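Local coordinates for protein glucokinase (Streptomyces griseus, PDB 3VGL) that probably phosphorylates D-glucose to glucose 6-phosphate with ATP, as a zinc-containing glucokinase of the ROK family, at residues 2-6 and 307-311; 175-180 and 236-240; 201-205 and 217-221. All blocks are in the same frame, centred on the assembly; numbering follows the deposited sequence.

Interaction 1: 2-6 and 307-311; sequences GLTIG and ADLAR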
loop_
_atom_site.group_PDB
_atom_site.type_symbol
_atom_site.label_atom_id
_atom_site.label_comp_id
_atom_site.label_asym_id
_atom_site.label_seq_id
_atom_site.Cartn_x
_atom_site.Cartn_y
_atom_site.Cartn_z
ATOM N N GLY A 2 21.504 -45.865 -8.874
ATOM C CA GLY A 2 20.902 -46.158 -10.205
ATOM C C GLY A 2 20.192 -44.941 -10.749
ATOM O O GLY A 2 20.517 -43.801 -10.389
ATOM N N LEU A 3 19.212 -45.179 -11.615
ATOM C CA LEU A 3 18.425 -44.103 -12.208
ATOM C C LEU A 3 17.084 -43.965 -11.517
ATOM O O LEU A 3 16.453 -44.953 -11.153
ATOM C CB LEU A 3 18.177 -44.392 -13.687
ATOM C CG LEU A 3 19.420 -44.690 -14.530
ATOM C CD1 LEU A 3 18.960 -45.067 -15.914
ATOM C CD2 LEU A 3 20.326 -43.496 -14.594
ATOM N N THR A 4 16.658 -42.720 -11.335
ATOM C CA THR A 4 15.308 -42.427 -10.858
ATOM C C THR A 4 14.635 -41.507 -11.860
ATOM O O THR A 4 15.291 -40.973 -12.760
ATOM C CB THR A 4 15.355 -41.719 -9.489
ATOM O OG1 THR A 4 16.186 -40.562 -9.611
ATOM C CG2 THR A 4 15.932 -42.658 -8.435
ATOM N N ILE A 5 13.325 -41.333 -11.715
ATOM C CA ILE A 5 12.593 -40.380 -12.522
ATOM C C ILE A 5 12.221 -39.197 -11.649
ATOM O O ILE A 5 11.815 -39.388 -10.516
ATOM C CB ILE A 5 11.290 -41.020 -13.096
ATOM C CG1 ILE A 5 11.623 -41.928 -14.282
ATOM C CG2 ILE A 5 10.258 -39.937 -13.492
ATOM C CD1 ILE A 5 11.390 -41.286 -15.644
ATOM N N GLY A 6 12.407 -37.988 -12.171
ATOM C CA GLY A 6 11.839 -36.788 -11.525
ATOM C C GLY A 6 10.646 -36.306 -12.336
ATOM O O GLY A 6 10.683 -36.316 -13.568
ATOM N N ALA A 307 14.061 -35.964 -8.603
ATOM C CA ALA A 307 14.707 -37.257 -8.913
ATOM C C ALA A 307 15.743 -37.585 -7.847
ATOM O O ALA A 307 15.798 -38.714 -7.347
ATOM C CB ALA A 307 15.357 -37.221 -10.286
ATOM N N ASP A 308 16.567 -36.601 -7.486
ATOM C CA ASP A 308 17.624 -36.870 -6.533
ATOM C C ASP A 308 17.065 -37.086 -5.135
ATOM O O ASP A 308 17.578 -37.908 -4.394
ATOM C CB ASP A 308 18.702 -35.790 -6.544
ATOM C CG ASP A 308 19.948 -36.213 -5.796
ATOM O OD1 ASP A 308 20.703 -37.098 -6.290
ATOM O OD2 ASP A 308 20.175 -35.691 -4.696
ATOM N N LEU A 309 16.004 -36.350 -4.771
ATOM C CA LEU A 309 15.372 -36.553 -3.469
ATOM C C LEU A 309 14.715 -37.945 -3.364
ATOM O O LEU A 309 14.621 -38.507 -2.273
ATOM C CB LEU A 309 14.381 -35.410 -3.141
ATOM C CG LEU A 309 15.039 -34.060 -2.806
ATOM C CD1 LEU A 309 14.025 -32.929 -2.884
ATOM C CD2 LEU A 309 15.711 -34.054 -1.425
ATOM N N ALA A 310 14.288 -38.502 -4.494
ATOM C CA ALA A 310 13.750 -39.866 -4.518
ATOM C C ALA A 310 14.859 -40.875 -4.229
ATOM O O ALA A 310 14.633 -41.862 -3.534
ATOM C CB ALA A 310 13.085 -40.168 -5.857
ATOM N N ARG A 311 16.051 -40.603 -4.762
ATOM C CA ARG A 311 17.212 -41.501 -4.641
ATOM C C ARG A 311 17.728 -41.555 -3.207
ATOM O O ARG A 311 18.252 -42.577 -2.774
ATOM C CB ARG A 311 18.316 -41.044 -5.595
ATOM C CG ARG A 311 19.519 -41.963 -5.735
ATOM C CD ARG A 311 20.113 -41.806 -7.136
ATOM N NE ARG A 311 20.148 -40.394 -7.507
ATOM C CZ ARG A 311 19.947 -39.916 -8.733
ATOM N NH1 ARG A 311 19.703 -40.745 -9.757
ATOM N NH2 ARG A 311 19.980 -38.592 -8.923
#

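Interaction 2: 175-180 and 236-240; sequences WEQYAS and LARWA. With BGC (beta-D-glucopyranose), chain D.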
loop_
_atom_site.group_PDB
_atom_site.type_symbol
_atom_site.label_atom_id
_atom_site.label_comp_id
_atom_site.label_asym_id
_atom_site.label_seq_id
_atom_site.Cartn_x
_atom_site.Cartn_y
_atom_site.Cartn_z
ATOM N N TRP A 175 3.168 -12.000 -2.751
ATOM C CA TRP A 175 4.303 -11.766 -3.633
ATOM C C TRP A 175 4.115 -12.373 -5.038
ATOM O O TRP A 175 4.443 -11.748 -6.040
ATOM C CB TRP A 175 5.590 -12.282 -2.959
ATOM C CG TRP A 175 6.875 -11.863 -3.635
ATOM C CD1 TRP A 175 7.076 -10.791 -4.487
ATOM C CD2 TRP A 175 8.147 -12.449 -3.413
ATOM N NE1 TRP A 175 8.406 -10.732 -4.851
ATOM C CE2 TRP A 175 9.083 -11.728 -4.189
ATOM C CE3 TRP A 175 8.586 -13.530 -2.633
ATOM C CZ2 TRP A 175 10.449 -12.067 -4.227
ATOM C CZ3 TRP A 175 9.947 -13.857 -2.651
ATOM C CH2 TRP A 175 10.856 -13.130 -3.457
ATOM N N GLU A 176 3.558 -13.570 -5.114
ATOM C CA GLU A 176 3.457 -14.213 -6.417
ATOM C C GLU A 176 2.548 -13.482 -7.396
ATOM O O GLU A 176 2.703 -13.636 -8.612
ATOM C CB GLU A 176 3.099 -15.689 -6.284
ATOM C CG GLU A 176 1.674 -16.040 -6.285
ATOM C CD GLU A 176 1.460 -17.565 -6.505
ATOM O OE1 GLU A 176 2.346 -18.349 -6.142
ATOM O OE2 GLU A 176 0.392 -17.949 -7.036
ATOM N N GLN A 177 1.619 -12.656 -6.901
ATOM C CA GLN A 177 0.787 -11.858 -7.819
ATOM C C GLN A 177 1.559 -10.725 -8.482
ATOM O O GLN A 177 1.092 -10.184 -9.478
ATOM C CB GLN A 177 -0.454 -11.304 -7.094
ATOM C CG GLN A 177 -1.375 -12.413 -6.587
ATOM C CD GLN A 177 -1.795 -13.326 -7.709
ATOM O OE1 GLN A 177 -2.142 -12.861 -8.827
ATOM N NE2 GLN A 177 -1.740 -14.624 -7.452
ATOM N N TYR A 178 2.752 -10.419 -7.931
ATOM C CA TYR A 178 3.605 -9.316 -8.424
ATOM C C TYR A 178 4.876 -9.812 -9.083
ATOM O O TYR A 178 5.445 -9.119 -9.929
ATOM C CB TYR A 178 3.950 -8.347 -7.278
ATOM C CG TYR A 178 2.695 -7.767 -6.660
ATOM C CD1 TYR A 178 2.081 -6.656 -7.223
ATOM C CD2 TYR A 178 2.067 -8.416 -5.592
ATOM C CE1 TYR A 178 0.893 -6.136 -6.688
ATOM C CE2 TYR A 178 0.885 -7.906 -5.045
ATOM C CZ TYR A 178 0.312 -6.782 -5.615
ATOM O OH TYR A 178 -0.876 -6.238 -5.132
ATOM N N ALA A 179 5.317 -11.003 -8.695
ATOM C CA ALA A 179 6.530 -11.579 -9.297
ATOM C C ALA A 179 6.266 -13.048 -9.621
ATOM O O ALA A 179 6.195 -13.904 -8.713
ATOM C CB ALA A 179 7.715 -11.451 -8.339
ATOM N N SER A 180 6.106 -13.321 -10.906
ATOM C CA SER A 180 5.885 -14.670 -11.414
ATOM C C SER A 180 5.865 -14.521 -12.924
ATOM O O SER A 180 5.874 -13.383 -13.449
ATOM C CB SER A 180 4.547 -15.238 -10.915
ATOM O OG SER A 180 3.454 -14.651 -11.625
ATOM N N LEU A 236 8.636 -6.624 -13.476
ATOM C CA LEU A 236 8.848 -7.923 -12.797
ATOM C C LEU A 236 10.025 -7.838 -11.828
ATOM O O LEU A 236 9.935 -8.274 -10.682
ATOM C CB LEU A 236 9.078 -9.052 -13.810
ATOM C CG LEU A 236 9.575 -10.383 -13.251
ATOM C CD1 LEU A 236 8.524 -11.033 -12.340
ATOM C CD2 LEU A 236 9.938 -11.319 -14.410
ATOM N N ALA A 237 11.112 -7.220 -12.289
ATOM C CA ALA A 237 12.327 -7.069 -11.481
ATOM C C ALA A 237 12.155 -6.163 -10.275
ATOM O O ALA A 237 12.751 -6.421 -9.242
ATOM C CB ALA A 237 13.479 -6.572 -12.361
ATOM N N ARG A 238 11.327 -5.128 -10.388
ATOM C CA ARG A 238 10.987 -4.256 -9.262
ATOM C C ARG A 238 10.500 -5.095 -8.093
ATOM O O ARG A 238 10.980 -4.977 -6.956
ATOM C CB ARG A 238 9.898 -3.253 -9.711
ATOM C CG ARG A 238 9.174 -2.473 -8.591
ATOM C CD ARG A 238 7.914 -1.773 -9.183
ATOM N NE ARG A 238 7.099 -1.091 -8.178
ATOM C CZ ARG A 238 5.869 -0.608 -8.376
ATOM N NH1 ARG A 238 5.268 -0.710 -9.560
ATOM N NH2 ARG A 238 5.231 -0.007 -7.378
ATOM N N TRP A 239 9.550 -5.969 -8.389
ATOM C CA TRP A 239 8.955 -6.771 -7.326
ATOM C C TRP A 239 9.824 -7.965 -6.952
ATOM O O TRP A 239 9.887 -8.341 -5.754
ATOM C CB TRP A 239 7.573 -7.241 -7.751
ATOM C CG TRP A 239 6.627 -6.109 -7.906
ATOM C CD1 TRP A 239 6.218 -5.533 -9.087
ATOM C CD2 TRP A 239 5.936 -5.426 -6.862
ATOM N NE1 TRP A 239 5.328 -4.510 -8.821
ATOM C CE2 TRP A 239 5.144 -4.425 -7.467
ATOM C CE3 TRP A 239 5.926 -5.554 -5.470
ATOM C CZ2 TRP A 239 4.317 -3.559 -6.710
ATOM C CZ3 TRP A 239 5.104 -4.674 -4.708
ATOM C CH2 TRP A 239 4.319 -3.705 -5.349
ATOM N N ALA A 240 10.461 -8.603 -7.944
ATOM C CA ALA A 240 11.281 -9.763 -7.614
ATOM C C ALA A 240 12.496 -9.327 -6.775
ATOM O O ALA A 240 12.822 -9.955 -5.764
ATOM C CB ALA A 240 11.741 -10.494 -8.901
HETATM C C2 BGC D . 2.606 -22.610 -4.541
HETATM C C3 BGC D . 3.962 -23.221 -4.197
HETATM C C4 BGC D . 4.765 -23.551 -5.457
HETATM C C5 BGC D . 4.803 -22.305 -6.326
HETATM C C6 BGC D . 5.559 -22.540 -7.638
HETATM C C1 BGC D . 2.833 -21.408 -5.452
HETATM O O1 BGC D . 1.615 -20.866 -5.882
HETATM O O2 BGC D . 2.023 -22.136 -3.312
HETATM O O3 BGC D . 3.800 -24.377 -3.435
HETATM O O4 BGC D . 6.089 -23.895 -5.091
HETATM O O5 BGC D . 3.495 -21.850 -6.635
HETATM O O6 BGC D . 4.953 -23.575 -8.394
#

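Interaction 3: 201-205 and 217-221; sequences VLLGL and HISEA. With ANP (phosphoaminophosphonic acid-adenylate ester), chain E.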
loop_
_atom_site.group_PDB
_atom_site.type_symbol
_atom_site.label_atom_id
_atom_site.label_comp_id
_atom_site.label_asym_id
_atom_site.label_seq_id
_atom_site.Cartn_x
_atom_site.Cartn_y
_atom_site.Cartn_z
ATOM N N VAL A 201 7.043 -5.478 -32.219
ATOM C CA VAL A 201 7.801 -6.732 -32.235
ATOM C C VAL A 201 7.124 -7.806 -31.373
ATOM O O VAL A 201 6.943 -8.946 -31.810
ATOM C CB VAL A 201 9.281 -6.509 -31.810
ATOM C CG1 VAL A 201 9.995 -7.839 -31.560
ATOM C CG2 VAL A 201 10.022 -5.694 -32.863
ATOM N N LEU A 202 6.728 -7.436 -30.155
ATOM C CA LEU A 202 6.064 -8.379 -29.261
ATOM C C LEU A 202 4.798 -8.961 -29.872
ATOM O O LEU A 202 4.620 -10.179 -29.890
ATOM C CB LEU A 202 5.757 -7.715 -27.906
ATOM C CG LEU A 202 4.916 -8.462 -26.866
ATOM C CD1 LEU A 202 5.583 -9.757 -26.488
ATOM C CD2 LEU A 202 4.714 -7.582 -25.643
ATOM N N LEU A 203 3.923 -8.091 -30.370
ATOM C CA LEU A 203 2.666 -8.529 -30.975
ATOM C C LEU A 203 2.896 -9.374 -32.232
ATOM O O LEU A 203 2.178 -10.349 -32.465
ATOM C CB LEU A 203 1.751 -7.331 -31.266
ATOM C CG LEU A 203 1.323 -6.507 -30.039
ATOM C CD1 LEU A 203 0.932 -5.094 -30.452
ATOM C CD2 LEU A 203 0.190 -7.180 -29.270
ATOM N N GLY A 204 3.922 -9.021 -33.005
ATOM C CA GLY A 204 4.304 -9.780 -34.205
ATOM C C GLY A 204 4.751 -11.212 -33.940
ATOM O O GLY A 204 4.670 -12.059 -34.823
ATOM N N LEU A 205 5.218 -11.492 -32.723
ATOM C CA LEU A 205 5.650 -12.843 -32.359
ATOM C C LEU A 205 4.467 -13.740 -32.004
ATOM O O LEU A 205 4.612 -14.963 -31.920
ATOM C CB LEU A 205 6.646 -12.797 -31.182
ATOM C CG LEU A 205 8.006 -12.143 -31.466
ATOM C CD1 LEU A 205 8.759 -11.865 -30.170
ATOM C CD2 LEU A 205 8.861 -12.980 -32.419
ATOM N N HIS A 217 7.134 -15.074 -25.801
ATOM C CA HIS A 217 7.162 -13.932 -26.735
ATOM C C HIS A 217 7.796 -12.716 -26.064
ATOM O O HIS A 217 8.573 -11.992 -26.677
ATOM C CB HIS A 217 5.758 -13.522 -27.180
ATOM C CG HIS A 217 4.968 -14.612 -27.832
ATOM N ND1 HIS A 217 3.601 -14.541 -27.973
ATOM C CD2 HIS A 217 5.345 -15.792 -28.382
ATOM C CE1 HIS A 217 3.167 -15.631 -28.580
ATOM N NE2 HIS A 217 4.205 -16.407 -28.838
ATOM N N ILE A 218 7.435 -12.478 -24.802
ATOM C CA ILE A 218 7.950 -11.316 -24.076
ATOM C C ILE A 218 9.471 -11.379 -23.965
ATOM O O ILE A 218 10.164 -10.379 -24.179
ATOM C CB ILE A 218 7.303 -11.205 -22.661
ATOM C CG1 ILE A 218 5.781 -11.145 -22.777
ATOM C CG2 ILE A 218 7.834 -9.971 -21.889
ATOM C CD1 ILE A 218 5.043 -11.402 -21.451
ATOM N N SER A 219 9.987 -12.570 -23.680
ATOM C CA SER A 219 11.426 -12.789 -23.566
ATOM C C SER A 219 12.134 -12.520 -24.898
ATOM O O SER A 219 13.069 -11.712 -24.951
ATOM C CB SER A 219 11.707 -14.215 -23.101
ATOM O OG SER A 219 11.317 -14.369 -21.734
ATOM N N GLU A 220 11.663 -13.165 -25.961
ATOM C CA GLU A 220 12.251 -12.973 -27.286
ATOM C C GLU A 220 12.172 -11.509 -27.730
ATOM O O GLU A 220 13.157 -10.953 -28.231
ATOM C CB GLU A 220 11.605 -13.912 -28.322
ATOM C CG GLU A 220 12.240 -13.865 -29.736
ATOM C CD GLU A 220 13.775 -13.863 -29.735
ATOM O OE1 GLU A 220 14.403 -14.505 -28.862
ATOM O OE2 GLU A 220 14.367 -13.217 -30.631
ATOM N N ALA A 221 11.006 -10.891 -27.550
ATOM C CA ALA A 221 10.833 -9.481 -27.888
ATOM C C ALA A 221 11.776 -8.565 -27.107
ATOM O O ALA A 221 12.365 -7.653 -27.677
ATOM C CB ALA A 221 9.380 -9.053 -27.713
HETATM P PB ANP E . 4.983 -24.187 -14.329
HETATM O O1B ANP E . 4.602 -23.055 -13.369
HETATM O O2B ANP E . 3.842 -25.008 -14.855
HETATM N N3B ANP E . 6.080 -25.246 -13.546
HETATM P PA ANP E . 6.747 -22.406 -15.832
HETATM O O1A ANP E . 7.236 -22.495 -17.281
HETATM O O2A ANP E . 7.731 -22.442 -14.704
HETATM O O3A ANP E . 5.619 -23.548 -15.656
HETATM O "O5'" ANP E . 5.866 -21.073 -15.643
HETATM C "C5'" ANP E . 4.805 -20.733 -16.540
HETATM C "C4'" ANP E . 4.618 -19.231 -16.548
HETATM O "O4'" ANP E . 5.869 -18.580 -16.809
HETATM C "C3'" ANP E . 3.679 -18.827 -17.657
HETATM O "O3'" ANP E . 3.071 -17.594 -17.266
HETATM C "C2'" ANP E . 4.641 -18.589 -18.793
HETATM O "O2'" ANP E . 4.111 -17.702 -19.763
HETATM C "C1'" ANP E . 5.870 -18.003 -18.114
HETATM N N9 ANP E . 7.113 -18.467 -18.757
HETATM C C8 ANP E . 7.602 -19.719 -18.806
HETATM N N7 ANP E . 8.791 -19.747 -19.489
HETATM C C5 ANP E . 9.049 -18.476 -19.843
HETATM C C6 ANP E . 10.114 -17.756 -20.597
HETATM N N6 ANP E . 11.187 -18.421 -21.099
HETATM N N1 ANP E . 9.987 -16.417 -20.724
HETATM C C2 ANP E . 8.938 -15.705 -20.245
HETATM N N3 ANP E . 7.932 -16.301 -19.563
HETATM C C4 ANP E . 7.952 -17.633 -19.359
HETATM O O HOH W 1 2.544 -11.757 -28.758
#

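Interaction 1: 2-6 and 307-311
Gly6 and Ala307 bring the two backbones together most closely, their CA atoms only 3.9 Å apart, and here the packing is tight: the CB of Ala307 sits 3.6 Å from Gly6 N. Two residues back along the strand, Thr4 turns its hydroxyl to the helix: OG1 donates to Ala307 O over 2.9 Å, coming from above the carbonyl plane. Arg311 N, in the ordinary helical bond, reaches the same oxygen from the opposite face, which gives that carbonyl two donors. The strand belongs to the N-terminal mixed sheet of an actin-like ATPase fold, and helix 301-311, the last of the chain, packs on it, joining the two ends of the polypeptide; the N-to-C directions of 3-6 and 307-311 make 132°. Toward Gly2, which is exposed, the contact is looser and rests on the Arg311 guanidinium. Arg311 sets out with CG anti to the backbone N (chi1 -172°) and bends at chi3, so that its guanidinium swings back alongside the strand. NH1 donates to Gly2 O at 3.2 Å, a rather bent bond of 143°, and also to Val19 O on the neighbouring strand. Thr4 OG1 lies over one guanidinium face. In the guanidinium plane, Asp308 OD1 accepts a salt bridge from Arg311 NH2 at 3.1 Å through its anti lone pair; the other carboxylate oxygen of Asp308 is held by Arg115 and Trp111.

Interaction 2: 175-180 and 236-240
Tyr178 and Trp239 make the apolar centre. The CB of Tyr178 sits over the face of the indole, 3.8 Å from the centroid of its five-membered ring, in a CH-pi contact. Beyond it the phenol ring slants across the six-membered ring, with centroids 4.5 Å apart and planes at 35°. On the opposite indole face lies the guanidinium of Arg238, its NE 3.6 Å above the plane, so the tryptophan is sandwiched. Trp239 CG stands anti to its carbonyl carbon (chi1 -66°), which brings one indole face against Tyr178. Next to this pair, Ala179 CB packs 4.2 Å from Ala240 CB, and Leu236 pushes CD1 against the turn backbone, 3.7 Å from Ala179 CA. That methyl also covers Ser180 N, which is buried without a polar partner.

At the polar edge Trp175 donates from NE1 to Trp239 O at 3.0 Å, approaching from above the carbonyl plane, and the rim of its ring reaches Ala240 O at CZ2. Tyr178 OH hydrogen-bonds to Asp163 O and Arg238 NH2 forms a salt bridge with Asp163 OD2, both of the second subunit, tying the centre to a subunit interface; Trp239 NE1 is bonded to Glu235 of its own chain. On the other side of the turn, Glu176 OE1 accepts from O1 of the bound glucose at 2.6 Å, with Leu134 N as a further donor, while OE2 takes Asn80. A single short turn, directly after the zinc ligand Cys174, therefore carries a sugar-binding carboxylate and the buried side chains of Trp175 and Tyr178, consistent with the packing against helix 227-251 helping to position Glu176 for the anomeric hydroxyl.

Interaction 3: 201-205 and 217-221
Helix 215-223 forms part of the adenine pocket of this ROK kinase: Ser219 OG donates to N1 of the bound ATP analogue at 2.6 Å, and the short helix 200-204 packs on another side of the same helix. Ala221 is where Val201, Leu202 and Leu205 converge. Its CB lies 3.7 Å from Leu202 CA, with Val201 CG1 and Leu205 CD1 closing in around it. Leu202 points its CG anti to the backbone N (chi1 173°), which carries CD1 against the peptide joining His217 to Ile218, 4.0 Å from Ile218 CG1. Leu205 CD1 reaches along the second helix to 3.5 Å from His217 O and to the CB and CG of Glu220.

His217 supplies the polar part. Leu205 O stands over one face of the imidazole, 3.4 Å from NE2, too poorly angled for a hydrogen bond. ND1 instead meets a water at 3.1 Å, and that water donates to Leu202 O at 2.8 Å, bridging the two helices. A leucine here has no ring nitrogen for the water, which would probably lose its hold on helix 215-223, and Leu205 O would be likely to face only aliphatic carbon in place of the ring. Ile218, on the inner side, packs on helix 181-194 and on Phe233 of helix 227-251. The contact is thus mainly aliphatic, its polar link across the helices running through the water, while the serine hydroxyl on a separate side of helix 215-223 is used for the base, where a donor to N1 suits adenine.

In the fold
Starting at the N terminus, the first strand waits almost the whole chain for its partner: interaction 1 closes a loop of 300 residues when helix 301-311 returns to the N-terminal sheet. Both other contacts nest inside it, on the opposite side of the chain's centre. Interaction 2 closes a mostly helical loop of 55 residues, joining the turn after the zinc site to helix 227-251. Interaction 3 is nested in turn within that loop, spanning just 11 residues between two short helices. No two cross. Interactions 2 and 3 have centres about 20 Å apart, and helix 215-223 leads on to helix 227-251, so glucose-side and adenine-side elements are linked through consecutive helices.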